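Rik1-associated factor 1 (Schizosaccharomyces pombe, PDB 4O9D) serves as a WD-repeat subunit of the Clr4 methyltransferase complex, which contributes to the establishment of heterochromatin by methylating histone H3. Local coordinates at residues Ala128-Ile133 against Cys148-Gly153; Thr275-Asp280 against Gln301-Asp306; Gln345-Leu350 against Glu389-Leu394. One frame throughout, in Å; residues are numbered along the deposited sequence.

Interaction 1. Residues Ala128-Ile133 against Cys148-Gly153; sequences APTDYI and CKNGYG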
ATOM      1  N   ALA A 128      17.666  12.802   5.523  1.00 30.02           N
ATOM      2  CA  ALA A 128      18.712  11.832   5.864  1.00 30.96           C
ATOM      3  C   ALA A 128      18.774  10.597   4.944  1.00 35.25           C
ATOM      4  O   ALA A 128      19.860  10.102   4.652  1.00 31.12           O
ATOM      5  CB  ALA A 128      18.579  11.404   7.315  1.00 35.50           C
ATOM      6  N   PRO A 129      17.616  10.087   4.475  1.00 29.46           N
ATOM      7  CA  PRO A 129      17.735   8.842   3.702  1.00 31.62           C
ATOM      8  C   PRO A 129      18.647   8.975   2.465  1.00 34.17           C
ATOM      9  O   PRO A 129      18.662  10.017   1.819  1.00 32.36           O
ATOM     10  CB  PRO A 129      16.271   8.528   3.308  1.00 28.54           C
ATOM     11  CG  PRO A 129      15.456   9.166   4.455  1.00 28.78           C
ATOM     12  CD  PRO A 129      16.215  10.459   4.740  1.00 31.21           C
ATOM     13  N   THR A 130      19.385   7.917   2.136  1.00 31.62           N
ATOM     14  CA  THR A 130      20.349   7.968   1.045  1.00 31.62           C
ATOM     15  C   THR A 130      19.886   7.188  -0.198  1.00 33.76           C
ATOM     16  O   THR A 130      20.619   7.072  -1.189  1.00 33.94           O
ATOM     17  CB  THR A 130      21.713   7.455   1.535  1.00 32.67           C
ATOM     18  OG1 THR A 130      21.573   6.118   2.045  1.00 29.06           O
ATOM     19  CG2 THR A 130      22.231   8.366   2.657  1.00 35.33           C
ATOM     20  N   ASP A 131      18.663   6.662  -0.167  1.00 28.10           N
ATOM     21  CA  ASP A 131      18.149   5.929  -1.324  1.00 29.01           C
ATOM     22  C   ASP A 131      16.607   6.043  -1.306  1.00 28.72           C
ATOM     23  O   ASP A 131      16.036   6.678  -0.409  1.00 25.02           O
ATOM     24  CB  ASP A 131      18.630   4.466  -1.266  1.00 26.65           C
ATOM     25  CG  ASP A 131      18.751   3.805  -2.644  1.00 33.38           C
ATOM     26  OD1 ASP A 131      18.224   4.319  -3.653  1.00 30.91           O
ATOM     27  OD2 ASP A 131      19.383   2.727  -2.711  1.00 32.29           O
ATOM     28  N   TYR A 132      15.953   5.477  -2.308  1.00 27.10           N
ATOM     29  CA  TYR A 132      14.499   5.610  -2.443  1.00 29.08           C
ATOM     30  C   TYR A 132      13.779   5.310  -1.137  1.00 23.03           C
ATOM     31  O   TYR A 132      14.164   4.398  -0.384  1.00 23.95           O
ATOM     32  CB  TYR A 132      13.943   4.631  -3.471  1.00 31.03           C
ATOM     33  CG  TYR A 132      14.485   4.763  -4.872  1.00 35.65           C
ATOM     34  CD1 TYR A 132      15.177   5.895  -5.274  1.00 31.88           C
ATOM     35  CD2 TYR A 132      14.276   3.749  -5.806  1.00 36.76           C
ATOM     36  CE1 TYR A 132      15.658   6.011  -6.564  1.00 34.33           C
ATOM     37  CE2 TYR A 132      14.769   3.852  -7.092  1.00 38.01           C
ATOM     38  CZ  TYR A 132      15.458   4.986  -7.462  1.00 37.49           C
ATOM     39  OH  TYR A 132      15.931   5.100  -8.748  1.00 44.39           O
ATOM     40  N   ILE A 133      12.739   6.089  -0.867  1.00 24.18           N
ATOM     41  CA  ILE A 133      11.747   5.692   0.125  1.00 23.06           C
ATOM     42  C   ILE A 133      10.865   4.618  -0.521  1.00 23.95           C
ATOM     43  O   ILE A 133      10.390   4.814  -1.638  1.00 23.10           O
ATOM     44  CB  ILE A 133      10.873   6.873   0.546  1.00 24.65           C
ATOM     45  CG1 ILE A 133      11.759   8.056   0.998  1.00 26.49           C
ATOM     46  CG2 ILE A 133       9.912   6.443   1.674  1.00 20.01           C
ATOM     47  CD1 ILE A 133      12.796   7.711   2.114  1.00 23.53           C
ATOM     48  N   CYS A 148      13.317   2.377   3.915  1.00 24.24           N
ATOM     49  CA  CYS A 148      14.190   2.949   2.895  1.00 22.04           C
ATOM     50  C   CYS A 148      14.982   1.867   2.162  1.00 21.67           C
ATOM     51  O   CYS A 148      15.367   0.848   2.747  1.00 23.46           O
ATOM     52  CB  CYS A 148      15.144   3.972   3.539  1.00 20.73           C
ATOM     53  SG  CYS A 148      16.326   4.692   2.368  1.00 26.87           S
ATOM     54  N   LYS A 149      15.230   2.118   0.881  1.00 22.94           N
ATOM     55  CA  LYS A 149      15.982   1.215   0.033  1.00 25.56           C
ATOM     56  C   LYS A 149      17.399   0.983   0.559  1.00 28.48           C
ATOM     57  O   LYS A 149      17.994  -0.065   0.283  1.00 26.90           O
ATOM     58  CB  LYS A 149      16.018   1.772  -1.396  1.00 30.83           C
ATOM     59  CG  LYS A 149      16.481   0.784  -2.469  1.00 28.79           C
ATOM     60  CD  LYS A 149      16.238   1.321  -3.880  1.00 30.79           C
ATOM     61  CE  LYS A 149      16.794   0.376  -4.938  1.00 39.55           C
ATOM     62  NZ  LYS A 149      16.363   0.751  -6.326  1.00 40.93           N
ATOM     63  N   ASN A 150      17.938   1.935   1.327  1.00 27.26           N
ATOM     64  CA  ASN A 150      19.300   1.784   1.843  1.00 27.43           C
ATOM     65  C   ASN A 150      19.399   0.722   2.932  1.00 29.12           C
ATOM     66  O   ASN A 150      20.483   0.433   3.416  1.00 25.22           O
ATOM     67  CB  ASN A 150      19.876   3.125   2.360  1.00 29.15           C
ATOM     68  CG  ASN A 150      19.150   3.651   3.580  1.00 27.80           C
ATOM     69  OD1 ASN A 150      18.234   3.013   4.076  1.00 31.40           O
ATOM     70  ND2 ASN A 150      19.565   4.824   4.077  1.00 27.52           N
ATOM     71  N   GLY A 151      18.266   0.139   3.324  1.00 26.46           N
ATOM     72  CA  GLY A 151      18.269  -0.905   4.337  1.00 25.58           C
ATOM     73  C   GLY A 151      17.892  -0.434   5.732  1.00 25.02           C
ATOM     74  O   GLY A 151      17.660  -1.247   6.621  1.00 25.36           O
ATOM     75  N   TYR A 152      17.828   0.874   5.935  1.00 23.24           N
ATOM     76  CA  TYR A 152      17.321   1.432   7.198  1.00 23.40           C
ATOM     77  C   TYR A 152      15.799   1.610   7.214  1.00 23.44           C
ATOM     78  O   TYR A 152      15.213   1.967   6.197  1.00 22.49           O
ATOM     79  CB  TYR A 152      17.923   2.835   7.428  1.00 23.68           C
ATOM     80  CG  TYR A 152      19.375   2.799   7.848  1.00 29.84           C
ATOM     81  CD1 TYR A 152      20.354   2.307   6.988  1.00 26.26           C
ATOM     82  CD2 TYR A 152      19.774   3.262   9.108  1.00 29.13           C
ATOM     83  CE1 TYR A 152      21.708   2.273   7.366  1.00 33.27           C
ATOM     84  CE2 TYR A 152      21.116   3.216   9.497  1.00 32.53           C
ATOM     85  CZ  TYR A 152      22.075   2.725   8.618  1.00 35.08           C
ATOM     86  OH  TYR A 152      23.402   2.673   8.997  1.00 36.12           O
ATOM     87  N   GLY A 153      15.186   1.414   8.384  1.00 24.51           N
ATOM     88  CA  GLY A 153      13.916   2.054   8.714  1.00 23.50           C
ATOM     89  C   GLY A 153      14.165   3.338   9.536  1.00 23.44           C
ATOM     90  O   GLY A 153      15.200   3.484  10.195  1.00 23.96           O
TER
HETATM   91  O   HOH W   1      17.910   3.023  -6.451  1.00 35.09           O

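Interaction 2. Residues Thr275-Asp280 against Gln301-Asp306; sequences TTTQKD and QTFVWD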
ATOM      1  N   THR A 275       2.238 -22.483   0.972  1.00 29.54           N
ATOM      2  CA  THR A 275       3.083 -22.416  -0.186  1.00 29.91           C
ATOM      3  C   THR A 275       2.211 -22.345  -1.430  1.00 30.55           C
ATOM      4  O   THR A 275       1.112 -22.914  -1.492  1.00 28.08           O
ATOM      5  CB  THR A 275       4.017 -23.616  -0.253  1.00 33.85           C
ATOM      6  OG1 THR A 275       3.244 -24.799  -0.452  1.00 41.46           O
ATOM      7  CG2 THR A 275       4.771 -23.737   1.038  1.00 30.67           C
ATOM      8  N   THR A 276       2.709 -21.631  -2.418  1.00 27.66           N
ATOM      9  CA  THR A 276       1.966 -21.430  -3.653  1.00 31.51           C
ATOM     10  C   THR A 276       2.921 -21.595  -4.793  1.00 34.33           C
ATOM     11  O   THR A 276       4.124 -21.313  -4.648  1.00 35.84           O
ATOM     12  CB  THR A 276       1.441 -19.988  -3.756  1.00 29.98           C
ATOM     13  OG1 THR A 276       0.812 -19.794  -5.029  1.00 34.59           O
ATOM     14  CG2 THR A 276       2.576 -19.018  -3.648  1.00 31.87           C
ATOM     15  N   THR A 277       2.387 -21.972  -5.947  1.00 27.82           N
ATOM     16  CA  THR A 277       3.187 -22.069  -7.162  1.00 30.88           C
ATOM     17  C   THR A 277       3.471 -20.713  -7.825  1.00 36.18           C
ATOM     18  O   THR A 277       4.309 -20.625  -8.727  1.00 39.19           O
ATOM     19  CB  THR A 277       2.486 -22.968  -8.188  1.00 37.16           C
ATOM     20  OG1 THR A 277       1.126 -22.557  -8.310  1.00 34.56           O
ATOM     21  CG2 THR A 277       2.533 -24.403  -7.739  1.00 34.80           C
ATOM     22  N   GLN A 278       2.787 -19.659  -7.384  1.00 32.47           N
ATOM     23  CA  GLN A 278       3.043 -18.319  -7.914  1.00 29.53           C
ATOM     24  C   GLN A 278       4.493 -17.908  -7.721  1.00 32.73           C
ATOM     25  O   GLN A 278       5.026 -17.983  -6.619  1.00 33.86           O
ATOM     26  CB  GLN A 278       2.144 -17.296  -7.217  1.00 31.60           C
ATOM     27  CG  GLN A 278       0.686 -17.557  -7.468  1.00 33.57           C
ATOM     28  CD  GLN A 278      -0.206 -16.801  -6.535  1.00 30.93           C
ATOM     29  OE1 GLN A 278      -0.179 -17.024  -5.326  1.00 32.01           O
ATOM     30  NE2 GLN A 278      -1.007 -15.895  -7.086  1.00 28.60           N
ATOM     31  N   LYS A 279       5.131 -17.456  -8.791  1.00 30.56           N
ATOM     32  CA  LYS A 279       6.528 -17.099  -8.716  1.00 34.75           C
ATOM     33  C   LYS A 279       6.732 -15.655  -8.252  1.00 35.73           C
ATOM     34  O   LYS A 279       7.842 -15.287  -7.872  1.00 37.32           O
ATOM     35  CB  LYS A 279       7.187 -17.325 -10.075  1.00 42.86           C
ATOM     36  CG  LYS A 279       6.791 -16.313 -11.117  1.00 43.53           C
ATOM     37  CD  LYS A 279       6.821 -16.927 -12.511  1.00 51.00           C
ATOM     38  CE  LYS A 279       6.966 -15.858 -13.580  1.00 53.23           C
ATOM     39  NZ  LYS A 279       7.825 -16.349 -14.701  1.00 64.78           N
ATOM     40  N   ASP A 280       5.671 -14.843  -8.266  1.00 31.51           N
ATOM     41  CA  ASP A 280       5.787 -13.457  -7.821  1.00 30.38           C
ATOM     42  C   ASP A 280       4.508 -13.031  -7.116  1.00 31.45           C
ATOM     43  O   ASP A 280       3.492 -12.766  -7.769  1.00 26.66           O
ATOM     44  CB  ASP A 280       6.046 -12.533  -9.023  1.00 29.03           C
ATOM     45  CG  ASP A 280       6.573 -11.156  -8.609  1.00 36.22           C
ATOM     46  OD1 ASP A 280       6.400 -10.746  -7.430  1.00 32.40           O
ATOM     47  OD2 ASP A 280       7.161 -10.479  -9.476  1.00 33.99           O
ATOM     48  N   GLN A 301      -3.965 -14.304 -10.808  1.00 27.34           N
ATOM     49  CA  GLN A 301      -4.979 -15.061 -10.070  1.00 23.88           C
ATOM     50  C   GLN A 301      -4.641 -15.021  -8.590  1.00 26.32           C
ATOM     51  O   GLN A 301      -3.523 -14.669  -8.236  1.00 24.16           O
ATOM     52  CB  GLN A 301      -5.062 -16.508 -10.575  1.00 27.64           C
ATOM     53  CG  GLN A 301      -3.776 -17.294 -10.419  1.00 29.08           C
ATOM     54  CD  GLN A 301      -3.781 -18.562 -11.270  1.00 36.85           C
ATOM     55  OE1 GLN A 301      -4.693 -18.772 -12.088  1.00 41.03           O
ATOM     56  NE2 GLN A 301      -2.758 -19.402 -11.099  1.00 29.78           N
ATOM     57  N   THR A 302      -5.620 -15.344  -7.743  1.00 22.88           N
ATOM     58  CA  THR A 302      -5.458 -15.286  -6.286  1.00 21.66           C
ATOM     59  C   THR A 302      -5.731 -16.664  -5.707  1.00 25.09           C
ATOM     60  O   THR A 302      -6.833 -17.222  -5.910  1.00 25.83           O
ATOM     61  CB  THR A 302      -6.478 -14.313  -5.660  1.00 20.94           C
ATOM     62  OG1 THR A 302      -6.242 -12.977  -6.126  1.00 20.24           O
ATOM     63  CG2 THR A 302      -6.425 -14.365  -4.137  1.00 20.65           C
ATOM     64  N   PHE A 303      -4.746 -17.232  -5.017  1.00 21.37           N
ATOM     65  CA  PHE A 303      -4.970 -18.466  -4.258  1.00 27.42           C
ATOM     66  C   PHE A 303      -5.598 -18.116  -2.905  1.00 25.06           C
ATOM     67  O   PHE A 303      -5.234 -17.115  -2.309  1.00 26.53           O
ATOM     68  CB  PHE A 303      -3.659 -19.256  -4.070  1.00 28.24           C
ATOM     69  CG  PHE A 303      -3.214 -20.003  -5.311  1.00 28.00           C
ATOM     70  CD1 PHE A 303      -2.560 -19.353  -6.328  1.00 28.51           C
ATOM     71  CD2 PHE A 303      -3.478 -21.361  -5.455  1.00 39.91           C
ATOM     72  CE1 PHE A 303      -2.152 -20.019  -7.456  1.00 31.28           C
ATOM     73  CE2 PHE A 303      -3.083 -22.034  -6.590  1.00 39.50           C
ATOM     74  CZ  PHE A 303      -2.410 -21.357  -7.592  1.00 42.28           C
ATOM     75  N   VAL A 304      -6.545 -18.930  -2.446  1.00 24.97           N
ATOM     76  CA  VAL A 304      -7.190 -18.736  -1.146  1.00 23.76           C
ATOM     77  C   VAL A 304      -7.113 -20.002  -0.304  1.00 26.70           C
ATOM     78  O   VAL A 304      -7.311 -21.088  -0.839  1.00 27.71           O
ATOM     79  CB  VAL A 304      -8.647 -18.391  -1.298  1.00 21.83           C
ATOM     80  CG1 VAL A 304      -9.256 -18.099   0.090  1.00 25.79           C
ATOM     81  CG2 VAL A 304      -8.804 -17.173  -2.243  1.00 21.73           C
ATOM     82  N   TRP A 305      -6.841 -19.843   1.001  1.00 21.46           N
ATOM     83  CA  TRP A 305      -6.735 -20.962   1.934  1.00 25.49           C
ATOM     84  C   TRP A 305      -7.645 -20.733   3.124  1.00 24.50           C
ATOM     85  O   TRP A 305      -7.830 -19.614   3.574  1.00 25.63           O
ATOM     86  CB  TRP A 305      -5.301 -21.092   2.499  1.00 26.54           C
ATOM     87  CG  TRP A 305      -4.249 -21.480   1.533  1.00 23.94           C
ATOM     88  CD1 TRP A 305      -3.892 -22.752   1.177  1.00 27.21           C
ATOM     89  CD2 TRP A 305      -3.384 -20.601   0.803  1.00 25.25           C
ATOM     90  NE1 TRP A 305      -2.870 -22.711   0.263  1.00 29.23           N
ATOM     91  CE2 TRP A 305      -2.533 -21.407   0.024  1.00 26.36           C
ATOM     92  CE3 TRP A 305      -3.247 -19.211   0.736  1.00 26.25           C
ATOM     93  CZ2 TRP A 305      -1.552 -20.874  -0.815  1.00 29.13           C
ATOM     94  CZ3 TRP A 305      -2.269 -18.676  -0.101  1.00 32.33           C
ATOM     95  CH2 TRP A 305      -1.441 -19.508  -0.871  1.00 33.24           C
ATOM     96  N   ASP A 306      -8.199 -21.817   3.640  1.00 25.55           N
ATOM     97  CA  ASP A 306      -8.873 -21.833   4.917  1.00 20.00           C
ATOM     98  C   ASP A 306      -7.805 -22.163   5.929  1.00 28.19           C
ATOM     99  O   ASP A 306      -7.231 -23.246   5.890  1.00 30.38           O
ATOM    100  CB  ASP A 306      -9.919 -22.956   4.895  1.00 29.79           C
ATOM    101  CG  ASP A 306     -10.620 -23.152   6.224  1.00 34.09           C
ATOM    102  OD1 ASP A 306     -10.140 -22.687   7.282  1.00 30.96           O
ATOM    103  OD2 ASP A 306     -11.687 -23.783   6.202  1.00 40.19           O
TER
HETATM  104  O   HOH W   2      -1.163 -24.898  -0.997  1.00 35.51           O

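Interaction 3. Residues Gln345-Leu350 against Glu389-Leu394; sequences QPKGNL and EDASKL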
ATOM      1  N   GLN A 345     -13.820  -5.843   1.403  1.00 28.13           N
ATOM      2  CA  GLN A 345     -14.801  -4.797   1.639  1.00 31.11           C
ATOM      3  C   GLN A 345     -14.778  -4.389   3.107  1.00 29.72           C
ATOM      4  O   GLN A 345     -15.064  -5.205   3.981  1.00 27.79           O
ATOM      5  CB  GLN A 345     -16.190  -5.350   1.287  1.00 30.53           C
ATOM      6  CG  GLN A 345     -17.342  -4.645   1.995  1.00 36.59           C
ATOM      7  CD  GLN A 345     -18.026  -3.647   1.097  1.00 40.18           C
ATOM      8  OE1 GLN A 345     -18.736  -4.019   0.164  1.00 38.29           O
ATOM      9  NE2 GLN A 345     -17.798  -2.364   1.357  1.00 42.25           N
ATOM     10  N   PRO A 346     -14.452  -3.123   3.394  1.00 29.27           N
ATOM     11  CA  PRO A 346     -14.472  -2.825   4.823  1.00 31.49           C
ATOM     12  C   PRO A 346     -15.876  -3.024   5.390  1.00 35.52           C
ATOM     13  O   PRO A 346     -16.868  -2.734   4.711  1.00 37.77           O
ATOM     14  CB  PRO A 346     -14.022  -1.361   4.889  1.00 32.12           C
ATOM     15  CG  PRO A 346     -13.273  -1.141   3.602  1.00 35.31           C
ATOM     16  CD  PRO A 346     -14.046  -1.967   2.587  1.00 30.11           C
ATOM     17  N   LYS A 347     -15.946  -3.566   6.601  1.00 34.44           N
ATOM     18  CA  LYS A 347     -17.210  -3.721   7.301  1.00 35.81           C
ATOM     19  C   LYS A 347     -18.071  -4.855   6.711  1.00 41.22           C
ATOM     20  O   LYS A 347     -19.156  -5.118   7.213  1.00 38.10           O
ATOM     21  CB  LYS A 347     -17.976  -2.390   7.283  1.00 46.42           C
ATOM     22  CG  LYS A 347     -17.166  -1.212   7.856  1.00 45.92           C
ATOM     23  CD  LYS A 347     -17.462   0.101   7.140  1.00 46.91           C
ATOM     24  CE  LYS A 347     -18.897   0.549   7.368  1.00 55.21           C
ATOM     25  NZ  LYS A 347     -18.994   2.023   7.619  1.00 51.56           N
ATOM     26  N   GLY A 348     -17.564  -5.543   5.682  1.00 37.00           N
ATOM     27  CA  GLY A 348     -18.297  -6.612   5.021  1.00 33.37           C
ATOM     28  C   GLY A 348     -17.525  -7.925   4.944  1.00 30.83           C
ATOM     29  O   GLY A 348     -16.537  -8.119   5.660  1.00 28.78           O
ATOM     30  N   ASN A 349     -17.979  -8.825   4.074  1.00 35.91           N
ATOM     31  CA  ASN A 349     -17.313 -10.111   3.873  1.00 33.55           C
ATOM     32  C   ASN A 349     -16.939 -10.425   2.421  1.00 24.53           C
ATOM     33  O   ASN A 349     -16.398 -11.485   2.127  1.00 28.74           O
ATOM     34  CB  ASN A 349     -18.159 -11.229   4.475  1.00 35.68           C
ATOM     35  CG  ASN A 349     -18.169 -11.191   5.990  1.00 37.47           C
ATOM     36  OD1 ASN A 349     -17.109 -11.188   6.637  1.00 32.81           O
ATOM     37  ND2 ASN A 349     -19.359 -11.127   6.567  1.00 39.06           N
ATOM     38  N   LEU A 350     -17.173  -9.494   1.515  1.00 24.29           N
ATOM     39  CA  LEU A 350     -16.793  -9.722   0.124  1.00 25.71           C
ATOM     40  C   LEU A 350     -15.316  -9.378  -0.136  1.00 24.11           C
ATOM     41  O   LEU A 350     -14.755  -8.468   0.485  1.00 24.51           O
ATOM     42  CB  LEU A 350     -17.674  -8.895  -0.809  1.00 27.49           C
ATOM     43  CG  LEU A 350     -19.131  -9.353  -0.865  1.00 33.48           C
ATOM     44  CD1 LEU A 350     -19.941  -8.489  -1.794  1.00 31.42           C
ATOM     45  CD2 LEU A 350     -19.221 -10.815  -1.286  1.00 28.47           C
ATOM     46  N   GLU A 389     -11.808   3.439   4.542  1.00 29.83           N
ATOM     47  CA  GLU A 389     -12.125   2.644   5.727  1.00 35.94           C
ATOM     48  C   GLU A 389     -13.626   2.617   6.048  1.00 36.42           C
ATOM     49  O   GLU A 389     -14.128   1.617   6.567  1.00 38.73           O
ATOM     50  CB  GLU A 389     -11.338   3.152   6.946  1.00 31.95           C
ATOM     51  CG  GLU A 389      -9.913   2.680   6.994  1.00 39.59           C
ATOM     52  CD  GLU A 389      -9.220   3.073   8.291  1.00 56.92           C
ATOM     53  OE1 GLU A 389      -8.454   2.243   8.831  1.00 60.81           O
ATOM     54  OE2 GLU A 389      -9.448   4.208   8.777  1.00 53.86           O
ATOM     55  N   ASP A 390     -14.343   3.704   5.760  1.00 36.54           N
ATOM     56  CA  ASP A 390     -15.782   3.742   6.030  1.00 35.45           C
ATOM     57  C   ASP A 390     -16.615   3.131   4.874  1.00 34.64           C
ATOM     58  O   ASP A 390     -17.844   3.193   4.879  1.00 36.39           O
ATOM     59  CB  ASP A 390     -16.251   5.170   6.370  1.00 35.72           C
ATOM     60  CG  ASP A 390     -16.392   6.063   5.140  1.00 35.85           C
ATOM     61  OD1 ASP A 390     -16.065   5.609   4.029  1.00 35.50           O
ATOM     62  OD2 ASP A 390     -16.819   7.237   5.283  1.00 38.48           O
ATOM     63  N   ALA A 391     -15.937   2.539   3.897  1.00 33.06           N
ATOM     64  CA  ALA A 391     -16.611   1.770   2.845  1.00 35.04           C
ATOM     65  C   ALA A 391     -17.399   2.644   1.856  1.00 33.77           C
ATOM     66  O   ALA A 391     -18.087   2.120   0.959  1.00 30.36           O
ATOM     67  CB  ALA A 391     -17.544   0.731   3.480  1.00 34.08           C
ATOM     68  N   SER A 392     -17.286   3.965   2.001  1.00 33.22           N
ATOM     69  CA  SER A 392     -18.096   4.895   1.207  1.00 34.23           C
ATOM     70  C   SER A 392     -17.428   5.269  -0.108  1.00 34.39           C
ATOM     71  O   SER A 392     -18.055   5.878  -0.983  1.00 35.80           O
ATOM     72  CB  SER A 392     -18.418   6.175   2.002  1.00 38.76           C
ATOM     73  OG  SER A 392     -17.300   7.062   2.081  1.00 36.56           O
ATOM     74  N   LYS A 393     -16.158   4.915  -0.251  1.00 29.58           N
ATOM     75  CA  LYS A 393     -15.424   5.243  -1.465  1.00 28.95           C
ATOM     76  C   LYS A 393     -14.659   4.027  -1.958  1.00 31.17           C
ATOM     77  O   LYS A 393     -14.148   3.243  -1.150  1.00 29.78           O
ATOM     78  CB  LYS A 393     -14.439   6.381  -1.194  1.00 31.83           C
ATOM     79  CG  LYS A 393     -15.094   7.674  -0.697  1.00 34.84           C
ATOM     80  CD  LYS A 393     -16.009   8.270  -1.767  1.00 31.52           C
ATOM     81  CE  LYS A 393     -16.799   9.479  -1.258  1.00 39.43           C
ATOM     82  NZ  LYS A 393     -17.735   9.132  -0.137  1.00 35.59           N
ATOM     83  N   LEU A 394     -14.595   3.866  -3.280  1.00 27.86           N
ATOM     84  CA  LEU A 394     -13.656   2.939  -3.901  1.00 27.15           C
ATOM     85  C   LEU A 394     -12.948   3.664  -5.068  1.00 26.88           C
ATOM     86  O   LEU A 394     -13.586   4.346  -5.874  1.00 28.92           O
ATOM     87  CB  LEU A 394     -14.385   1.670  -4.375  1.00 27.26           C
ATOM     88  CG  LEU A 394     -13.535   0.697  -5.195  1.00 28.14           C
ATOM     89  CD1 LEU A 394     -12.383   0.095  -4.351  1.00 26.05           C
ATOM     90  CD2 LEU A 394     -14.412  -0.430  -5.803  1.00 29.60           C
TER

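Interaction 1. Residues Ala128-Ile133 against Cys148-Gly153
Lys149 runs alongside Tyr132, and the two side chains point the same way. The lysine is fully stretched. Its CG stands opposite the backbone N (chi1 -166°), and this first step sends the chain along the tyrosine. The ammonium NZ ends 3.6 Å from Tyr132 CE2, at an oblique position to the ring. Asp131 crosses the same lysine at a slant. Its OD2 lies 3.5 Å from Lys149 CG, so the carboxylate rests on the aliphatic chain. The charged ends do not touch; water 1 joins them, donating a hydrogen bond to Asp131 OD1 and accepting one from Lys149 NZ. That water and Asp131 OD1 lie over one face of the Tyr132 ring, both toward its rim.

The backbones are tied too. Lys149 N donates to Tyr132 O at 2.8 Å in an almost straight bond. Asn150 and Thr130 meet at about a right angle. Asn150 ND2 reaches Thr130 OG1 at 3.1 Å, with the hydroxyl close to the amide plane, and also bonds Tyr154 OH. Asn150 OD1 accepts Tyr152 N and closes an Asx turn. Cys148 SG takes Asn150 N at 3.4 Å and packs on Pro129 CB at 3.9 Å. Beyond the two segments, Tyr132 stacks with Phe109 and Lys149 makes a cation-pi contact with Phe206.

The loop from the last strand of one blade, 122-126, to the first of the next, 133-138, thus meets the tight turn after strand 144-148. Such packing is typical of one face of a WD40 beta-propeller.

Interaction 2. Residues Thr275-Asp280 against Gln301-Asp306
The Phe303 ring carries Thr276 OG1 on one face, 3.6 Å above its plane and shifted toward the rim. Gln278 NE2 lies at the ring's edge, in plane. The Gln278 side chain slides past the phenylalanine in the opposite direction, with the amide turned 59° from the ring. Its CD comes within 3.5 Å of Phe303 CD1. Thr277 OG1 approaches the far end of the ring, at CZ. Trp305 is met at its edge instead. Thr275 O lies 3.4 Å from Trp305 CZ2, and Thr276 CB sits near CH2. Water 2 lies in the indole plane, accepts from Trp305 NE1 and donates to Thr275 O.

Strand 301-306 is the third strand of its propeller blade and ends in the Trp-Asp pair that gives the WD repeat its name. Residues 275-280 leave the last strand of the preceding blade. The contact therefore joins two neighbouring blades, and, but for Thr275, both pieces fall in the second WD repeat.

The Thr276 hydroxyl works twice. It accepts Gln278 N at 3.1 Å in a nearly straight bond, which makes an ST turn, and it donates to Gln278 OE1 at 3.0 Å. Thr276 OG1 is opposite the backbone N (chi1 175°), which carries it toward both the turn and the ring. Gln278 OE1 also bonds Ser295 OG, and NE2 bonds Asp299 OD1. Gln278 NE2 is 3.0 Å from Gln301 O as well, but the angle is too poor for a hydrogen bond. Replacing Gln278 by an alanine is likely to open a gap beside Phe303 and leave the Thr276 hydroxyl, Ser295 and Asp299 without their amide partner. Trp305 also meets the Phe274 ring, and Phe303 touches Leu316 and Pro313.

Interaction 3. Residues Gln345-Leu350 against Glu389-Leu394
Asp390, whose carbonyl is reached by Lys347, has its own OD1 gripped by three groups. Ser392 OG binds it at 2.7 Å on the syn side. Ser392 N binds it at 2.9 Å from above the carboxylate plane and forms an Asx turn. Ser388 OG is the third. These bonds probably steady the bend that presents Asp390 O and Ala391 CB to the other loop.

Lys347 NZ donates to Asp390 O at 3.2 Å. The donor stands above the carbonyl plane, 49° out of it. The lysine chain is bent at chi2 (145°), which lays CD against Ala391 CB at 3.7 Å, and further bends bring NZ to the carbonyl. Pro346 CB presses on Glu389 O at 3.4 Å. Gln345 NE2 lies 3.8 Å from Ala391 CB, while its bond goes to Ser16 OG, which also pairs with Ala391 O.

Residues 345-350 hold a type II turn from Gln345 to Gly348, between the first two strands of a propeller blade. Residues 389-394 lead into the second strand of the next blade, so equivalent loops of adjacent blades stand side by side. Lys347 NZ and the Asp390 carboxylate are not in contact. Across this contact the lysine charge is therefore probably eased by a main-chain carbonyl dipole and not by a carboxylate, and its methylenes supply much of the packing on Ala391.

All three contacts belong to the WD-repeat propeller that makes up this part of the protein, but touch nowhere. Interactions 1 and 3 lie on opposite sides of the chain's centre, about 33 Å apart between centres. Interaction 2 is closer to interaction 3, about 10 Å at the nearest atoms. Each is partly buried, with exposed residues taking part. Interactions 1 and 2 both use the chain where it passes from the last strand of one blade to the next; interaction 3 sets together two loops between first and second strands. Chemistry follows place. Interaction 1 pairs backbone and side-chain hydrogen bonds. Interaction 2 relies on aromatic rings, without direct hydrogen bonds between its segments. Interaction 3 buries the least surface.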